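Local coordinates for ESX-5 secretion-associated protein EspG5 (Mycobacterium marinum, PDB 6VJ5) that acts as a specific cytoplasmic chaperone for cognate PE/PPE proteins, keeping their dimers from aggregating and supporting their secretion through the ESX-5 system, at residues V172-L176 with E177-E181; M202-A206 with S207-A211. All blocks are in the same frame, centred on the assembly; numbering follows the deposited sequence.

Contact 1 (V172-L176 with E177-E181); sequences VNVPL and EEMLE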
loop_
_atom_site.group_PDB
_atom_site.type_symbol
_atom_site.label_atom_id
_atom_site.label_comp_id
_atom_site.label_asym_id
_atom_site.label_seq_id
_atom_site.Cartn_x
_atom_site.Cartn_y
_atom_site.Cartn_z
ATOM N N VAL C 172 43.477 -11.508 -13.546
ATOM C CA VAL C 172 43.222 -11.543 -14.980
ATOM C C VAL C 172 41.941 -10.777 -15.253
ATOM O O VAL C 172 41.075 -10.651 -14.383
ATOM C CB VAL C 172 43.159 -13.005 -15.493
ATOM C CG1 VAL C 172 42.081 -13.799 -14.762
ATOM C CG2 VAL C 172 42.935 -13.049 -17.001
ATOM N N ASN C 173 41.848 -10.223 -16.458
ATOM C CA ASN C 173 40.644 -9.581 -16.965
ATOM C C ASN C 173 40.075 -10.440 -18.083
ATOM O O ASN C 173 40.810 -10.840 -18.992
ATOM C CB ASN C 173 40.945 -8.180 -17.495
ATOM C CG ASN C 173 41.473 -7.252 -16.430
ATOM O OD1 ASN C 173 40.962 -7.208 -15.311
ATOM N ND2 ASN C 173 42.511 -6.498 -16.774
ATOM N N VAL C 174 38.778 -10.719 -18.020
ATOM C CA VAL C 174 38.126 -11.538 -19.039
ATOM C C VAL C 174 36.891 -10.818 -19.571
ATOM O O VAL C 174 36.287 -10.012 -18.847
ATOM C CB VAL C 174 37.756 -12.918 -18.475
ATOM C CG1 VAL C 174 39.008 -13.682 -18.073
ATOM C CG2 VAL C 174 36.822 -12.771 -17.280
ATOM N N PRO C 175 36.486 -11.062 -20.818
ATOM C CA PRO C 175 35.233 -10.466 -21.312
ATOM C C PRO C 175 34.047 -10.935 -20.482
ATOM O O PRO C 175 33.868 -12.131 -20.240
ATOM C CB PRO C 175 35.141 -10.961 -22.761
ATOM C CG PRO C 175 36.544 -11.347 -23.135
ATOM C CD PRO C 175 37.181 -11.843 -21.860
ATOM N N LEU C 176 33.223 -9.978 -20.054
ATOM C CA LEU C 176 32.158 -10.302 -19.112
ATOM C C LEU C 176 31.118 -11.220 -19.742
ATOM O O LEU C 176 30.762 -12.253 -19.164
ATOM C CB LEU C 176 31.498 -9.027 -18.602
ATOM C CG LEU C 176 30.362 -9.250 -17.602
ATOM C CD1 LEU C 176 30.866 -9.964 -16.368
ATOM C CD2 LEU C 176 29.721 -7.918 -17.253
ATOM N N GLU C 177 30.609 -10.866 -20.923
ATOM C CA GLU C 177 29.534 -11.669 -21.497
ATOM C C GLU C 177 30.015 -13.082 -21.807
ATOM O O GLU C 177 29.300 -14.057 -21.550
ATOM C CB GLU C 177 28.948 -10.992 -22.738
ATOM C CG GLU C 177 29.907 -10.683 -23.871
ATOM C CD GLU C 177 29.225 -9.915 -25.001
ATOM O OE1 GLU C 177 27.985 -9.745 -24.955
ATOM O OE2 GLU C 177 29.929 -9.475 -25.934
ATOM N N GLU C 178 31.240 -13.224 -22.324
ATOM C CA GLU C 178 31.791 -14.563 -22.518
ATOM C C GLU C 178 31.997 -15.280 -21.187
ATOM O O GLU C 178 31.849 -16.507 -21.108
ATOM C CB GLU C 178 33.113 -14.496 -23.290
ATOM C CG GLU C 178 32.964 -14.326 -24.799
ATOM C CD GLU C 178 32.818 -12.875 -25.235
ATOM O OE1 GLU C 178 32.628 -12.002 -24.362
ATOM O OE2 GLU C 178 32.898 -12.607 -26.455
ATOM N N MET C 179 32.328 -14.529 -20.131
ATOM C CA MET C 179 32.547 -15.136 -18.821
ATOM C C MET C 179 31.246 -15.636 -18.202
ATOM O O MET C 179 31.218 -16.712 -17.590
ATOM C CB MET C 179 33.215 -14.126 -17.887
ATOM C CG MET C 179 33.480 -14.652 -16.498
ATOM S SD MET C 179 34.679 -15.986 -16.519
ATOM C CE MET C 179 34.642 -16.469 -14.797
ATOM N N LEU C 180 30.170 -14.851 -18.302
ATOM C CA LEU C 180 28.905 -15.298 -17.729
ATOM C C LEU C 180 28.408 -16.547 -18.438
ATOM O O LEU C 180 27.888 -17.472 -17.802
ATOM C CB LEU C 180 27.867 -14.189 -17.815
ATOM C CG LEU C 180 28.141 -12.978 -16.920
ATOM C CD1 LEU C 180 27.626 -11.746 -17.666
ATOM C CD2 LEU C 180 27.514 -13.114 -15.559
ATOM N N GLU C 181 28.567 -16.591 -19.761
ATOM C CA GLU C 181 28.144 -17.758 -20.525
ATOM C C GLU C 181 28.947 -18.992 -20.134
ATOM O O GLU C 181 28.385 -20.085 -19.980
ATOM C CB GLU C 181 28.292 -17.465 -22.015
ATOM C CG GLU C 181 27.882 -18.610 -22.914
ATOM C CD GLU C 181 27.656 -18.166 -24.343
ATOM O OE1 GLU C 181 27.761 -16.951 -24.611
ATOM O OE2 GLU C 181 27.372 -19.032 -25.196
#
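Pro175 and Met179 meet in a local strand-to-helix junction, where strand 172-175, at the end of the large antiparallel sheet, runs at 85° to residues 177-181, the first turns of helix 176-188. Pro175 holds the N-cap position, and its carbonyl accepts the first bond of the helix: Met179 N donates to Pro175 O at 2.9 Å, a bent bond with an N-H...O angle of 139°. One step on, Leu180 N reaches Leu176 O at 2.8 Å and runs much straighter. Side chains follow the same spacing. The CG2 methyl of Val174 lies 3.9 Å from Met179 CB, and CG and SD of the methionine pass the same methyl. Leu176 CG packs against Leu180 CD1 at 3.7 Å, while the chain of Glu178, bent at chi2 (86°), folds its carboxylate back so that OE1 stands 3.2 Å from Pro175 CB. Strand 172-175 pairs with strand 267-272, on which Val174, Pro175 and Leu176 also rest, and the chain of another protein lays apolar side-chain surface on Met179 and Leu180.

Contact 2 (M202-A206 with S207-A211); sequences MGISA and STVAA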
loop_
_atom_site.group_PDB
_atom_site.type_symbol
_atom_site.label_atom_id
_atom_site.label_comp_id
_atom_site.label_asym_id
_atom_site.label_seq_id
_atom_site.Cartn_x
_atom_site.Cartn_y
_atom_site.Cartn_z
ATOM N N MET C 202 39.959 -18.871 -21.992
ATOM C CA MET C 202 39.851 -17.424 -21.854
ATOM C C MET C 202 41.083 -16.805 -21.205
ATOM O O MET C 202 41.118 -15.583 -21.013
ATOM C CB MET C 202 38.605 -17.066 -21.034
ATOM C CG MET C 202 37.506 -16.376 -21.827
ATOM S SD MET C 202 36.012 -16.063 -20.863
ATOM C CE MET C 202 35.507 -17.742 -20.461
ATOM N N GLY C 203 42.084 -17.610 -20.855
ATOM C CA GLY C 203 43.287 -17.106 -20.228
ATOM C C GLY C 203 43.290 -17.142 -18.718
ATOM O O GLY C 203 44.168 -16.527 -18.099
ATOM N N ILE C 204 42.353 -17.849 -18.104
ATOM C CA ILE C 204 42.271 -17.952 -16.653
ATOM C C ILE C 204 43.159 -19.105 -16.212
ATOM O O ILE C 204 43.092 -20.203 -16.780
ATOM C CB ILE C 204 40.818 -18.163 -16.192
ATOM C CG1 ILE C 204 39.912 -17.073 -16.770
ATOM C CG2 ILE C 204 40.748 -18.170 -14.671
ATOM C CD1 ILE C 204 38.429 -17.270 -16.481
ATOM N N SER C 205 43.985 -18.863 -15.197
ATOM C CA SER C 205 45.004 -19.830 -14.816
ATOM C C SER C 205 44.378 -21.060 -14.170
ATOM O O SER C 205 43.306 -20.998 -13.565
ATOM C CB SER C 205 46.011 -19.191 -13.856
ATOM O OG SER C 205 45.510 -19.162 -12.529
ATOM N N ALA C 206 45.065 -22.195 -14.312
ATOM C CA ALA C 206 44.601 -23.420 -13.675
ATOM C C ALA C 206 44.409 -23.223 -12.178
ATOM O O ALA C 206 43.525 -23.841 -11.577
ATOM C CB ALA C 206 45.591 -24.557 -13.937
ATOM N N SER C 207 45.222 -22.368 -11.556
ATOM C CA SER C 207 45.050 -22.114 -10.130
ATOM C C SER C 207 43.807 -21.270 -9.876
ATOM O O SER C 207 43.025 -21.560 -8.963
ATOM C CB SER C 207 46.291 -21.431 -9.561
ATOM O OG SER C 207 46.399 -21.686 -8.167
ATOM N N THR C 208 43.595 -20.237 -10.692
ATOM C CA THR C 208 42.406 -19.410 -10.538
ATOM C C THR C 208 41.134 -20.228 -10.734
ATOM O O THR C 208 40.175 -20.088 -9.967
ATOM C CB THR C 208 42.461 -18.242 -11.520
ATOM O OG1 THR C 208 43.703 -17.541 -11.357
ATOM C CG2 THR C 208 41.304 -17.291 -11.279
ATOM N N VAL C 209 41.110 -21.102 -11.743
ATOM C CA VAL C 209 39.913 -21.900 -11.996
ATOM C C VAL C 209 39.576 -22.764 -10.785
ATOM O O VAL C 209 38.405 -22.901 -10.408
ATOM C CB VAL C 209 40.096 -22.754 -13.262
ATOM C CG1 VAL C 209 38.977 -23.781 -13.366
ATOM C CG2 VAL C 209 40.126 -21.876 -14.496
ATOM N N ALA C 210 40.588 -23.369 -10.162
ATOM C CA ALA C 210 40.320 -24.224 -9.009
ATOM C C ALA C 210 39.740 -23.420 -7.849
ATOM O O ALA C 210 38.775 -23.852 -7.206
ATOM C CB ALA C 210 41.597 -24.946 -8.579
ATOM N N ALA C 211 40.315 -22.249 -7.558
ATOM C CA ALA C 211 39.808 -21.445 -6.449
ATOM C C ALA C 211 38.437 -20.867 -6.775
ATOM O O ALA C 211 37.555 -20.807 -5.910
ATOM C CB ALA C 211 40.789 -20.326 -6.104
HETATM O O HOH W 1 44.370 -16.206 -14.057
#
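Ser205 meets Thr208 at the start of helix 206-217, and the contact can be followed outward along the serine side chain. Its CB stands 3.8 Å from Thr208 OG1, a loose approach. Beyond it, a chi1 of 81° swings OG back over the backbone, toward the N-H groups of the first turn. There it accepts from Thr208 N at 2.9 Å, with an N-H...O angle of 164°, and Ser205 OG lies 2.7 Å from Thr208 OG1, the direction of that bond being left open. Asn170 OD1 is a further partner of the serine OG, and Asn170 N is hydrogen-bonded to Thr208 OG1, so the loop carrying Asn170 is tied to both hydroxyls.

This is a helix N-cap: the serine side chain stands in for the carbonyl that a preceding turn would supply to Thr208 N. The backbone ladder starts at the same residue, with Val209 N donating to Ser205 O in a nearly straight bond of 2.9 Å. A water accepts from Ser205 N and is hydrogen-bonded to Thr208 OG1, linking the N-H of the cap residue to the threonine hydroxyl; the return leg of a capping box is thus made through water and not directly.

Ahead of the cap, Gly203 ends the preceding helix in a Schellman motif, its positive phi (94°) taking the chain out of the helical path. Ile204 then sends its CG2 methyl to 3.5 Å from Thr208 CG2, the two side chains crossing at about a right angle. The same methyl lies 3.8 Å from Val209 CG2, a hydrophobic staple between the residue before the N-cap and the fourth after it. Ile204 and Thr208 both rest on Ile270 of strand 267-272, while Val209 packs on Trp186 of helix 176-188.

From the N terminus, contact 1 comes first, where edge strand 172-175 passes into helix 176-188. The chain then runs along that helix and through helix 197-200 before contact 2 carries it into helix 206-217. The two are in series, neither nested nor crossed, and each closes just the first turn of a helix. In space their centres lie about 13 Å apart and they touch directly: Val174 CG1 is 3.7 Å from Ile204 CG1, and Met179 SD is 4.0 Å from Ile204 CD1. Ile204 thus joins the loop before helix 206-217 to the edge strand and its following helix, and Ile270 of strand 267-272 is a neighbour shared by both contacts.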